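Side-chain contacts in peptide ABC transporter, peptide-binding protein (Thermus thermophilus, PDB 2D5W), which binds oligopeptides, here holding a pentapeptide, and probably delivers them to an ABC transporter for uptake into the cell: residues 120-123 / 124-128; 509-512 / 513-517; 371-374 / 375-378; 274-277 / 278-281; 165-168 / 169-172. All blocks are in the same frame, centred on the assembly; numbering follows the deposited sequence.

Overall arrangement
All five contacts are local, each within a helix or at one of its ends, and along the chain they run 1, 5, 4, 3, 2. Contacts 1 and 5 share a side of the chain's centre, about 22 Å between their centres: helix 121-126 leads into an edge strand of the antiparallel sheet that includes 136-141, and helix 159-173 packs on helix 101-112. Contacts 3 and 4, about 30 Å apart between centres, begin helices 374-383 and 277-280. Contact 2, on helix 509-518, comes to about 7 Å of contact 1 at the nearest atoms. Asn120 of contact 1 touches the bound peptide; contacts 3 and 5, about 56 Å apart between centres, belong to the surrounding framework.

Contact 1: residues 120-123 / 124-128; sequences NPDF and WERVN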
loop_
_atom_site.group_PDB
_atom_site.type_symbol
_atom_site.label_atom_id
_atom_site.label_comp_id
_atom_site.label_asym_id
_atom_site.label_seq_id
_atom_site.Cartn_x
_atom_site.Cartn_y
_atom_site.Cartn_z
ATOM N N ASN A 120 5.816 -6.099 8.242
ATOM C CA ASN A 120 5.171 -6.105 9.550
ATOM C C ASN A 120 5.762 -7.160 10.469
ATOM O O ASN A 120 5.243 -8.273 10.582
ATOM C CB ASN A 120 3.659 -6.322 9.404
ATOM C CG ASN A 120 3.307 -7.281 8.285
ATOM O OD1 ASN A 120 3.513 -6.980 7.108
ATOM N ND2 ASN A 120 2.771 -8.443 8.645
ATOM N N PRO A 121 6.865 -6.817 11.145
ATOM C CA PRO A 121 7.540 -7.738 12.064
ATOM C C PRO A 121 6.665 -8.144 13.249
ATOM O O PRO A 121 6.899 -9.183 13.864
ATOM C CB PRO A 121 8.782 -6.960 12.495
ATOM C CG PRO A 121 9.023 -6.028 11.352
ATOM C CD PRO A 121 7.640 -5.576 10.978
ATOM N N ASP A 122 5.666 -7.328 13.575
ATOM C CA ASP A 122 4.768 -7.652 14.680
ATOM C C ASP A 122 3.952 -8.894 14.330
ATOM O O ASP A 122 3.859 -9.827 15.128
ATOM C CB ASP A 122 3.837 -6.470 14.981
ATOM C CG ASP A 122 2.705 -6.844 15.924
ATOM O OD1 ASP A 122 1.682 -7.378 15.446
ATOM O OD2 ASP A 122 2.849 -6.617 17.144
ATOM N N PHE A 123 3.361 -8.903 13.138
ATOM C CA PHE A 123 2.566 -10.037 12.680
ATOM C C PHE A 123 3.404 -11.306 12.753
ATOM O O PHE A 123 2.975 -12.328 13.294
ATOM C CB PHE A 123 2.121 -9.813 11.228
ATOM C CG PHE A 123 1.477 -11.018 10.584
ATOM C CD1 PHE A 123 0.102 -11.216 10.657
ATOM C CD2 PHE A 123 2.250 -11.953 9.896
ATOM C CE1 PHE A 123 -0.497 -12.322 10.055
ATOM C CE2 PHE A 123 1.659 -13.065 9.291
ATOM C CZ PHE A 123 0.283 -13.248 9.372
ATOM N N TRP A 124 4.616 -11.226 12.217
ATOM C CA TRP A 124 5.485 -12.384 12.183
ATOM C C TRP A 124 5.989 -12.880 13.527
ATOM O O TRP A 124 6.541 -13.973 13.623
ATOM C CB TRP A 124 6.625 -12.125 11.196
ATOM C CG TRP A 124 6.099 -12.211 9.797
ATOM C CD1 TRP A 124 5.853 -11.180 8.933
ATOM C CD2 TRP A 124 5.628 -13.397 9.151
ATOM N NE1 TRP A 124 5.250 -11.657 7.790
ATOM C CE2 TRP A 124 5.101 -13.015 7.900
ATOM C CE3 TRP A 124 5.598 -14.750 9.516
ATOM C CZ2 TRP A 124 4.547 -13.941 7.006
ATOM C CZ3 TRP A 124 5.047 -15.670 8.632
ATOM C CH2 TRP A 124 4.529 -15.259 7.391
ATOM N N GLU A 125 5.774 -12.090 14.572
ATOM C CA GLU A 125 6.178 -12.499 15.909
ATOM C C GLU A 125 5.035 -13.209 16.626
ATOM O O GLU A 125 5.262 -14.168 17.363
ATOM C CB GLU A 125 6.606 -11.282 16.736
ATOM C CG GLU A 125 7.959 -10.717 16.360
ATOM C CD GLU A 125 9.102 -11.636 16.752
ATOM O OE1 GLU A 125 10.250 -11.362 16.345
ATOM O OE2 GLU A 125 8.854 -12.627 17.474
ATOM N N ARG A 126 3.805 -12.764 16.390
ATOM C CA ARG A 126 2.657 -13.337 17.089
ATOM C C ARG A 126 1.752 -14.293 16.315
ATOM O O ARG A 126 0.792 -14.814 16.876
ATOM C CB ARG A 126 1.810 -12.199 17.667
ATOM C CG ARG A 126 1.120 -11.382 16.606
ATOM C CD ARG A 126 0.520 -10.080 17.131
ATOM N NE ARG A 126 -0.163 -9.421 16.025
ATOM C CZ ARG A 126 -1.371 -9.765 15.593
ATOM N NH1 ARG A 126 -1.913 -9.137 14.560
ATOM N NH2 ARG A 126 -2.058 -10.706 16.226
ATOM N N VAL A 127 2.039 -14.536 15.042
ATOM C CA VAL A 127 1.197 -15.440 14.269
ATOM C C VAL A 127 1.939 -16.721 13.913
ATOM O O VAL A 127 3.106 -16.692 13.527
ATOM C CB VAL A 127 0.685 -14.766 12.976
ATOM C CG1 VAL A 127 -0.265 -15.701 12.236
ATOM C CG2 VAL A 127 -0.019 -13.462 13.323
ATOM N N ASN A 128 1.248 -17.845 14.062
ATOM C CA ASN A 128 1.816 -19.149 13.756
ATOM C C ASN A 128 0.762 -19.993 13.060
ATOM O O ASN A 128 -0.396 -19.591 12.951
ATOM C CB ASN A 128 2.280 -19.838 15.042
ATOM C CG ASN A 128 3.587 -19.275 15.562
ATOM O OD1 ASN A 128 4.645 -19.490 14.969
ATOM N ND2 ASN A 128 3.521 -18.541 16.667
HETATM O O HOH W 1 -0.075 -7.261 13.140
#
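The short helix 121-126, which runs directly into strand 127-131, is held together by an aromatic pair and a buried salt bridge. Phe123 turns its edge to the face of Trp124 in a T-shaped stack, the planes 80° apart, with Phe123 CD2 3.6 Å from Trp124 CE2. One face of the Phe123 ring takes Val127 CG2, a CH-pi contact 3.7 Å from the ring centroid. CG anti to the backbone N (chi1 171°) puts the ring where its edge meets the indole and one face meets Val127. Val127 is the first residue to leave helical geometry, yet its N still bonds to Phe123 O at 3.0 Å, so the helix-to-strand junction is fastened by backbone and side chain together. On another side of the turn, Arg126 NE donates to Asp122 OD1 at 2.8 Å, on the syn side of the carboxylate and close to the guanidinium plane. A water bridges the same OD1 to Arg126 NH1. Asp122 OD2 is hydrogen-bonded to the hydroxyls of Tyr145 and Thr486, while Arg126 NH2 pairs with Asp148, so both charges have second partners. Asn120 ND2 approaches Trp124 CD1 at 4.1 Å, and the asparagine packs on an apolar side chain of the bound peptide.

Contact 2: residues 509-512 / 513-517; sequences DEFD and RLTSQ
Thr515 lays its CG2 methyl over one face of the Phe511 ring, a CH-pi contact with the methyl 4.0 Å from the ring centroid and shifted toward the rim. Its hydroxyl sits between the backbone N and the carbonyl carbon (chi1 53°), from where OG1 donates to Phe511 O at 2.8 Å. Thr515 N reaches the same oxygen at 3.0 Å from the opposite face of the carbonyl plane, so two donors grip it. Ser516 repeats the scheme one residue on: its OG lies 2.7 Å from Asp512 O, and its N joins from the other face. Both hydroxyls have further partners, Gln480 for Thr515 and the backbone N of Leu484 for Ser516. The carboxylate of Asp512 takes the backbone N of Tyr481 and of Lys482, tying the helix to the loop around Tyr481. On the outer side Arg513 bends at chi3 and folds back, bringing NH2 to 3.0 Å from Glu510 CA, with Glu510 CB at the guanidinium edge. No salt bridge forms with the glutamate, since Arg513 NH2 and Glu510 OE2 stay 5.0 Å apart. Leu514 lies alongside Glu510, CD1 4.1 Å from Glu510 CG, and both touch Ile537 of helix 524-541. Serine and threonine hydroxyls returning to the carbonyl four residues back are a familiar feature of alpha-helices, here on the face of helix 509-518 turned toward the loop of Gln480 to Asn485.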
loop_
_atom_site.group_PDB
_atom_site.type_symbol
_atom_site.label_atom_id
_atom_site.label_comp_id
_atom_site.label_asym_id
_atom_site.label_seq_id
_atom_site.Cartn_x
_atom_site.Cartn_y
_atom_site.Cartn_z
ATOM N N ASP A 509 7.330 7.250 22.521
ATOM C CA ASP A 509 6.953 6.145 23.390
ATOM C C ASP A 509 5.497 6.133 23.817
ATOM O O ASP A 509 4.905 5.061 23.952
ATOM C CB ASP A 509 7.876 6.094 24.612
ATOM C CG ASP A 509 9.309 5.756 24.237
ATOM O OD1 ASP A 509 9.532 5.252 23.116
ATOM O OD2 ASP A 509 10.216 5.984 25.064
ATOM N N GLU A 510 4.908 7.307 24.025
ATOM C CA GLU A 510 3.509 7.360 24.425
ATOM C C GLU A 510 2.629 6.900 23.265
ATOM O O GLU A 510 1.648 6.185 23.462
ATOM C CB GLU A 510 3.128 8.777 24.866
ATOM C CG GLU A 510 1.697 8.898 25.369
ATOM C CD GLU A 510 1.426 10.226 26.051
ATOM O OE1 GLU A 510 1.657 11.283 25.426
ATOM O OE2 GLU A 510 0.980 10.213 27.218
ATOM N N PHE A 511 2.992 7.306 22.052
ATOM C CA PHE A 511 2.251 6.901 20.862
ATOM C C PHE A 511 2.311 5.373 20.751
ATOM O O PHE A 511 1.302 4.720 20.477
ATOM C CB PHE A 511 2.875 7.532 19.616
ATOM C CG PHE A 511 2.167 7.182 18.334
ATOM C CD1 PHE A 511 1.127 7.973 17.851
ATOM C CD2 PHE A 511 2.542 6.056 17.611
ATOM C CE1 PHE A 511 0.472 7.648 16.662
ATOM C CE2 PHE A 511 1.897 5.720 16.425
ATOM C CZ PHE A 511 0.860 6.519 15.950
ATOM N N ASP A 512 3.497 4.805 20.967
ATOM C CA ASP A 512 3.657 3.354 20.887
ATOM C C ASP A 512 2.808 2.643 21.932
ATOM O O ASP A 512 2.208 1.606 21.654
ATOM C CB ASP A 512 5.126 2.953 21.070
ATOM C CG ASP A 512 5.987 3.310 19.872
ATOM O OD1 ASP A 512 5.440 3.817 18.870
ATOM O OD2 ASP A 512 7.212 3.081 19.925
ATOM N N ARG A 513 2.752 3.199 23.137
ATOM C CA ARG A 513 1.969 2.590 24.202
ATOM C C ARG A 513 0.480 2.593 23.874
ATOM O O ARG A 513 -0.204 1.579 24.021
ATOM C CB ARG A 513 2.202 3.336 25.517
ATOM C CG ARG A 513 1.660 2.617 26.737
ATOM C CD ARG A 513 1.920 3.401 28.016
ATOM N NE ARG A 513 3.330 3.749 28.180
ATOM C CZ ARG A 513 3.904 4.825 27.650
ATOM N NH1 ARG A 513 5.195 5.057 27.847
ATOM N NH2 ARG A 513 3.186 5.680 26.933
ATOM N N LEU A 514 -0.020 3.738 23.425
ATOM C CA LEU A 514 -1.429 3.880 23.089
ATOM C C LEU A 514 -1.863 2.962 21.954
ATOM O O LEU A 514 -2.876 2.272 22.065
ATOM C CB LEU A 514 -1.736 5.334 22.725
ATOM C CG LEU A 514 -1.673 6.336 23.882
ATOM C CD1 LEU A 514 -1.606 7.750 23.322
ATOM C CD2 LEU A 514 -2.883 6.170 24.791
ATOM N N THR A 515 -1.098 2.954 20.866
ATOM C CA THR A 515 -1.436 2.121 19.716
ATOM C C THR A 515 -1.260 0.630 19.991
ATOM O O THR A 515 -2.038 -0.186 19.498
ATOM C CB THR A 515 -0.615 2.528 18.461
ATOM O OG1 THR A 515 0.783 2.530 18.771
ATOM C CG2 THR A 515 -1.027 3.917 17.981
ATOM N N SER A 516 -0.250 0.270 20.778
ATOM C CA SER A 516 -0.032 -1.134 21.109
ATOM C C SER A 516 -1.190 -1.656 21.950
ATOM O O SER A 516 -1.579 -2.815 21.831
ATOM C CB SER A 516 1.282 -1.318 21.870
ATOM O OG SER A 516 2.389 -1.013 21.040
ATOM N N GLN A 517 -1.747 -0.805 22.806
ATOM C CA GLN A 517 -2.872 -1.226 23.629
ATOM C C GLN A 517 -4.153 -1.233 22.799
ATOM O O GLN A 517 -4.976 -2.141 22.911
ATOM C CB GLN A 517 -3.061 -0.287 24.819
ATOM C CG GLN A 517 -4.124 -0.783 25.786
ATOM C CD GLN A 517 -4.416 0.196 26.905
ATOM O OE1 GLN A 517 -3.506 0.804 27.470
ATOM N NE2 GLN A 517 -5.690 0.339 27.242
#

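Contact 3: residues 371-374 / 375-378; sequences EFDL and KKAE
Asp373 OD1 and the first free amides of helix 374-383 form the close-fitting part of this contact. OD1 accepts from Lys376 N at 3.1 Å, with a fairly straight N-H of 156°, the donor lying above the carboxylate plane. A weak bond from Lys375 N reaches the same oxygen at 2.9 Å. Asp373 CG lies anti to the backbone N (chi1 -171°), which brings the oxygen in front of the helix end. The aspartate side chain crosses that of Lys376 at about a right angle, with OD2 3.6 Å from Lys376 CG. Behind the cap, Ala377 N returns to Asp373 O at 3.2 Å, and Leu374 and Ala377 pack inward on Ile432. The solvent side is looser. There Lys376 stretches out beyond CG, past the capping carboxylate, and NZ meets the syn lone pair of Glu371 OE2 at 2.7 Å, a salt bridge between exposed side chains. Lys375 curls instead, and its NZ stays 6.5 Å from Asp373 OD1. The negative charge of Asp373 probably interacts favourably with the helix dipole. This is a classical aspartate N-cap, with a salt bridge tying Glu371 of the preceding loop to Lys376 in the first turn.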
loop_
_atom_site.group_PDB
_atom_site.type_symbol
_atom_site.label_atom_id
_atom_site.label_comp_id
_atom_site.label_asym_id
_atom_site.label_seq_id
_atom_site.Cartn_x
_atom_site.Cartn_y
_atom_site.Cartn_z
ATOM N N GLU A 371 -2.803 25.871 10.065
ATOM C CA GLU A 371 -3.276 26.707 8.974
ATOM C C GLU A 371 -2.121 27.325 8.195
ATOM O O GLU A 371 -0.996 27.401 8.685
ATOM C CB GLU A 371 -4.188 27.819 9.513
ATOM C CG GLU A 371 -3.464 28.988 10.187
ATOM C CD GLU A 371 -3.014 28.706 11.611
ATOM O OE1 GLU A 371 -3.089 27.544 12.064
ATOM O OE2 GLU A 371 -2.575 29.663 12.284
ATOM N N PHE A 372 -2.408 27.754 6.972
ATOM C CA PHE A 372 -1.402 28.392 6.138
ATOM C C PHE A 372 -1.097 29.762 6.737
ATOM O O PHE A 372 -1.973 30.622 6.810
ATOM C CB PHE A 372 -1.930 28.548 4.712
ATOM C CG PHE A 372 -0.980 29.255 3.790
ATOM C CD1 PHE A 372 0.306 28.767 3.588
ATOM C CD2 PHE A 372 -1.370 30.410 3.123
ATOM C CE1 PHE A 372 1.192 29.421 2.735
ATOM C CE2 PHE A 372 -0.492 31.071 2.268
ATOM C CZ PHE A 372 0.791 30.577 2.074
ATOM N N ASP A 373 0.141 29.951 7.180
ATOM C CA ASP A 373 0.561 31.217 7.780
ATOM C C ASP A 373 2.077 31.329 7.696
ATOM O O ASP A 373 2.801 30.758 8.516
ATOM C CB ASP A 373 0.133 31.278 9.247
ATOM C CG ASP A 373 0.348 32.649 9.862
ATOM O OD1 ASP A 373 1.323 33.332 9.490
ATOM O OD2 ASP A 373 -0.459 33.040 10.730
ATOM N N LEU A 374 2.556 32.072 6.706
ATOM C CA LEU A 374 3.988 32.237 6.519
ATOM C C LEU A 374 4.660 32.946 7.690
ATOM O O LEU A 374 5.831 32.706 7.972
ATOM C CB LEU A 374 4.265 32.985 5.213
ATOM C CG LEU A 374 3.813 32.256 3.943
ATOM C CD1 LEU A 374 4.154 33.096 2.724
ATOM C CD2 LEU A 374 4.489 30.895 3.855
ATOM N N LYS A 375 3.924 33.816 8.374
ATOM C CA LYS A 375 4.490 34.526 9.515
ATOM C C LYS A 375 4.848 33.547 10.627
ATOM O O LYS A 375 5.914 33.650 11.237
ATOM C CB LYS A 375 3.503 35.571 10.043
ATOM C CG LYS A 375 3.266 36.733 9.094
ATOM C CD LYS A 375 2.293 37.745 9.683
ATOM C CE LYS A 375 2.818 38.339 10.983
ATOM N NZ LYS A 375 4.112 39.049 10.791
ATOM N N LYS A 376 3.957 32.596 10.891
ATOM C CA LYS A 376 4.213 31.603 11.928
ATOM C C LYS A 376 5.403 30.732 11.540
ATOM O O LYS A 376 6.233 30.393 12.381
ATOM C CB LYS A 376 2.979 30.726 12.162
ATOM C CG LYS A 376 1.875 31.414 12.945
ATOM C CD LYS A 376 0.774 30.435 13.327
ATOM C CE LYS A 376 -0.273 31.102 14.204
ATOM N NZ LYS A 376 -1.333 30.145 14.622
ATOM N N ALA A 377 5.486 30.374 10.263
ATOM C CA ALA A 377 6.591 29.553 9.781
ATOM C C ALA A 377 7.911 30.292 9.984
ATOM O O ALA A 377 8.882 29.723 10.477
ATOM C CB ALA A 377 6.396 29.217 8.304
ATOM N N GLU A 378 7.931 31.567 9.606
ATOM C CA GLU A 378 9.125 32.396 9.739
ATOM C C GLU A 378 9.597 32.503 11.190
ATOM O O GLU A 378 10.795 32.417 11.470
ATOM C CB GLU A 378 8.847 33.794 9.180
ATOM C CG GLU A 378 10.015 34.764 9.288
ATOM C CD GLU A 378 9.697 36.124 8.691
ATOM O OE1 GLU A 378 10.576 37.009 8.720
ATOM O OE2 GLU A 378 8.565 36.306 8.191
#

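Contact 4: residues 274-277 / 278-281; sequences SLTF and DQGR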
loop_
_atom_site.group_PDB
_atom_site.type_symbol
_atom_site.label_atom_id
_atom_site.label_comp_id
_atom_site.label_asym_id
_atom_site.label_seq_id
_atom_site.Cartn_x
_atom_site.Cartn_y
_atom_site.Cartn_z
ATOM N N SER A 274 -4.063 5.182 -11.478
ATOM C CA SER A 274 -4.146 5.693 -12.836
ATOM C C SER A 274 -4.253 7.211 -12.882
ATOM O O SER A 274 -3.248 7.906 -12.758
ATOM C CB SER A 274 -5.336 5.040 -13.557
ATOM O OG SER A 274 -6.545 5.207 -12.835
ATOM N N LEU A 275 -5.471 7.712 -13.057
ATOM C CA LEU A 275 -5.733 9.144 -13.140
ATOM C C LEU A 275 -5.954 9.757 -11.769
ATOM O O LEU A 275 -6.390 9.081 -10.838
ATOM C CB LEU A 275 -6.977 9.394 -13.994
ATOM C CG LEU A 275 -6.997 8.766 -15.388
ATOM C CD1 LEU A 275 -8.348 9.030 -16.048
ATOM C CD2 LEU A 275 -5.862 9.335 -16.226
ATOM N N THR A 276 -5.663 11.045 -11.648
ATOM C CA THR A 276 -5.871 11.721 -10.382
ATOM C C THR A 276 -7.265 12.356 -10.377
ATOM O O THR A 276 -7.910 12.473 -11.420
ATOM C CB THR A 276 -4.756 12.757 -10.110
ATOM O OG1 THR A 276 -4.637 13.657 -11.216
ATOM C CG2 THR A 276 -3.423 12.040 -9.920
ATOM N N PHE A 277 -7.732 12.739 -9.196
ATOM C CA PHE A 277 -9.069 13.302 -9.014
ATOM C C PHE A 277 -9.447 14.401 -10.004
ATOM O O PHE A 277 -10.526 14.368 -10.607
ATOM C CB PHE A 277 -9.191 13.827 -7.583
ATOM C CG PHE A 277 -10.599 14.132 -7.155
ATOM C CD1 PHE A 277 -11.399 13.146 -6.586
ATOM C CD2 PHE A 277 -11.117 15.413 -7.297
ATOM C CE1 PHE A 277 -12.695 13.434 -6.162
ATOM C CE2 PHE A 277 -12.412 15.711 -6.876
ATOM C CZ PHE A 277 -13.202 14.720 -6.307
ATOM N N ASP A 278 -8.562 15.378 -10.161
ATOM C CA ASP A 278 -8.787 16.494 -11.071
ATOM C C ASP A 278 -8.976 16.026 -12.511
ATOM O O ASP A 278 -9.785 16.580 -13.255
ATOM C CB ASP A 278 -7.613 17.475 -10.992
ATOM C CG ASP A 278 -6.267 16.802 -11.223
ATOM O OD1 ASP A 278 -5.532 17.235 -12.136
ATOM O OD2 ASP A 278 -5.942 15.845 -10.489
ATOM N N GLN A 279 -8.236 15.000 -12.911
ATOM C CA GLN A 279 -8.354 14.502 -14.274
ATOM C C GLN A 279 -9.699 13.825 -14.503
ATOM O O GLN A 279 -10.285 13.936 -15.581
ATOM C CB GLN A 279 -7.220 13.525 -14.578
ATOM C CG GLN A 279 -5.842 14.147 -14.468
ATOM C CD GLN A 279 -4.746 13.160 -14.789
ATOM O OE1 GLN A 279 -4.633 12.111 -14.153
ATOM N NE2 GLN A 279 -3.935 13.485 -15.785
ATOM N N GLY A 280 -10.191 13.139 -13.477
ATOM C CA GLY A 280 -11.464 12.451 -13.585
ATOM C C GLY A 280 -12.631 13.387 -13.824
ATOM O O GLY A 280 -13.664 12.972 -14.349
ATOM N N ARG A 281 -12.483 14.650 -13.437
ATOM C CA ARG A 281 -13.555 15.617 -13.638
ATOM C C ARG A 281 -13.189 16.695 -14.654
ATOM O O ARG A 281 -13.874 17.712 -14.762
ATOM C CB ARG A 281 -13.959 16.247 -12.297
ATOM C CG ARG A 281 -12.849 16.957 -11.540
ATOM C CD ARG A 281 -13.152 16.991 -10.037
ATOM N NE ARG A 281 -14.360 17.744 -9.703
ATOM C CZ ARG A 281 -14.408 19.065 -9.553
ATOM N NH1 ARG A 281 -15.555 19.662 -9.253
ATOM N NH2 ARG A 281 -13.305 19.790 -9.686
#
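The Phe277 ring and the Arg281 guanidinium lie with their planes only 22° apart, yet they are not stacked: the ring is met obliquely by Arg281 CD, 3.5 Å from Phe277 CE2, and the guanidinium itself runs on past the ring to a salt bridge with Asp346. Another oblique neighbour of the ring is the N of Asp278, while Phe297 and Leu348 pack on the phenylalanine from other parts of the fold. Gln279 OE1 accepts from Thr276 N at 2.9 Å, in the carbonyl plane and on a lone pair, with a nearly straight N-H of 166°. To get there Gln279 runs back along the turn, and OE1 also rests 3.6 Å from Leu275 CB. Thr276 OG1 donates to Asp278 OD2 at 2.6 Å, the two side chains lying side by side. Thr276 OG1 and Asp278 CG each sit between the backbone N and the carbonyl carbon (chi1 54° in both). Closing the turn, Gly280 N bonds to Thr276 O at 3.1 Å. A leucine in place of Gln279 would probably leave the buried amide of Thr276 without its acceptor and let the start of the short helix 277-280 shift. Thr276 gives its amide to Gln279 and its hydroxyl to Asp278, two side chains of the first turn. Since the Asp278 carboxylate accepts from this hydroxyl and has a long, weak ion pair with Arg420, its charged form is likely to be favoured.

Contact 5: residues 165-168 / 169-172; sequences EWER and VKAA
Lys170 drapes its aliphatic chain across one face of the Trp166 indole. CG stands 3.6 Å from the centroid of the five-membered ring, a CH-pi contact, and CD comes to 3.1 Å from Trp166 NE1. The indole is carried there by its first torsion, CG anti to the backbone N (chi1 173°), which swings the ring toward the residue one turn on. Val169 meets the six-membered ring obliquely, CG1 4.0 Å from Trp166 CZ3. Beyond the ring, Lys170 NZ forms a salt bridge to Glu167 OE2 at 3.1 Å on the syn side, with a weak bond to OE1; the two side chains lie alongside each other. Backbone bonds such as Lys170 N to Trp166 O, 2.8 Å, hold the spacing of the turn. Farther round the helix Arg168 grips Glu165 OE2 side-on, through NE and NH2. In the next layer Glu109 of helix 101-112 accepts from both Trp166 NE1 and Lys170 NZ, which fixes the indole and the ammonium together, while Phe106 meets the indole edge-to-face and Phe192 meets it with the planes about 50° apart. With an alanine here in place of the indole, a gap is likely to open between helices 159-173 and 101-112, leaving the Lys170 methylenes free to turn. With two carboxylates, Glu167 and Glu109, around its ammonium, Lys170 probably stays charged and balances what would otherwise be two neighbouring negative groups.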
loop_
_atom_site.group_PDB
_atom_site.type_symbol
_atom_site.label_atom_id
_atom_site.label_comp_id
_atom_site.label_asym_id
_atom_site.label_seq_id
_atom_site.Cartn_x
_atom_site.Cartn_y
_atom_site.Cartn_z
ATOM N N GLU A 165 14.883 -23.839 -4.092
ATOM C CA GLU A 165 15.811 -22.724 -3.969
ATOM C C GLU A 165 15.832 -22.213 -2.530
ATOM O O GLU A 165 16.890 -21.865 -2.006
ATOM C CB GLU A 165 15.428 -21.584 -4.915
ATOM C CG GLU A 165 16.332 -20.361 -4.795
ATOM C CD GLU A 165 17.751 -20.615 -5.272
ATOM O OE1 GLU A 165 18.628 -19.770 -4.994
ATOM O OE2 GLU A 165 17.993 -21.648 -5.929
ATOM N N TRP A 166 14.667 -22.175 -1.890
ATOM C CA TRP A 166 14.585 -21.709 -0.510
ATOM C C TRP A 166 15.479 -22.552 0.399
ATOM O O TRP A 166 16.142 -22.023 1.289
ATOM C CB TRP A 166 13.137 -21.756 -0.014
ATOM C CG TRP A 166 13.000 -21.448 1.454
ATOM C CD1 TRP A 166 12.538 -22.290 2.427
ATOM C CD2 TRP A 166 13.361 -20.227 2.118
ATOM N NE1 TRP A 166 12.590 -21.670 3.653
ATOM C CE2 TRP A 166 13.090 -20.405 3.494
ATOM C CE3 TRP A 166 13.886 -19.002 1.685
ATOM C CZ2 TRP A 166 13.328 -19.403 4.442
ATOM C CZ3 TRP A 166 14.124 -18.003 2.631
ATOM C CH2 TRP A 166 13.843 -18.213 3.993
ATOM N N GLU A 167 15.502 -23.863 0.176
ATOM C CA GLU A 167 16.337 -24.732 0.999
ATOM C C GLU A 167 17.804 -24.341 0.848
ATOM O O GLU A 167 18.565 -24.357 1.819
ATOM C CB GLU A 167 16.140 -26.198 0.607
ATOM C CG GLU A 167 14.764 -26.752 0.947
ATOM C CD GLU A 167 14.423 -26.606 2.418
ATOM O OE1 GLU A 167 15.254 -27.002 3.264
ATOM O OE2 GLU A 167 13.325 -26.101 2.729
ATOM N N ARG A 168 18.201 -23.981 -0.368
ATOM C CA ARG A 168 19.576 -23.568 -0.609
ATOM C C ARG A 168 19.843 -22.232 0.079
ATOM O O ARG A 168 20.912 -22.022 0.655
ATOM C CB ARG A 168 19.849 -23.450 -2.110
ATOM C CG ARG A 168 19.900 -24.793 -2.831
ATOM C CD ARG A 168 20.399 -24.641 -4.259
ATOM N NE ARG A 168 19.377 -24.119 -5.163
ATOM C CZ ARG A 168 18.379 -24.842 -5.661
ATOM N NH1 ARG A 168 18.266 -26.126 -5.347
ATOM N NH2 ARG A 168 17.494 -24.284 -6.476
ATOM N N VAL A 169 18.864 -21.334 0.025
ATOM C CA VAL A 169 18.991 -20.026 0.655
ATOM C C VAL A 169 19.126 -20.188 2.167
ATOM O O VAL A 169 19.969 -19.544 2.789
ATOM C CB VAL A 169 17.770 -19.131 0.318
ATOM C CG1 VAL A 169 17.823 -17.831 1.119
ATOM C CG2 VAL A 169 17.756 -18.830 -1.176
ATOM N N LYS A 170 18.304 -21.053 2.756
ATOM C CA LYS A 170 18.366 -21.292 4.195
ATOM C C LYS A 170 19.738 -21.809 4.602
ATOM O O LYS A 170 20.295 -21.385 5.617
ATOM C CB LYS A 170 17.311 -22.312 4.627
ATOM C CG LYS A 170 15.895 -21.785 4.650
ATOM C CD LYS A 170 14.968 -22.737 5.400
ATOM C CE LYS A 170 14.920 -24.111 4.751
ATOM N NZ LYS A 170 14.038 -25.041 5.512
ATOM N N ALA A 171 20.279 -22.733 3.815
ATOM C CA ALA A 171 21.588 -23.300 4.109
ATOM C C ALA A 171 22.643 -22.200 4.112
ATOM O O ALA A 171 23.520 -22.172 4.974
ATOM C CB ALA A 171 21.945 -24.369 3.080
ATOM N N ALA A 172 22.546 -21.287 3.151
ATOM C CA ALA A 172 23.499 -20.188 3.053
ATOM C C ALA A 172 23.318 -19.195 4.197
ATOM O O ALA A 172 24.288 -18.618 4.689
ATOM C CB ALA A 172 23.340 -19.478 1.713
#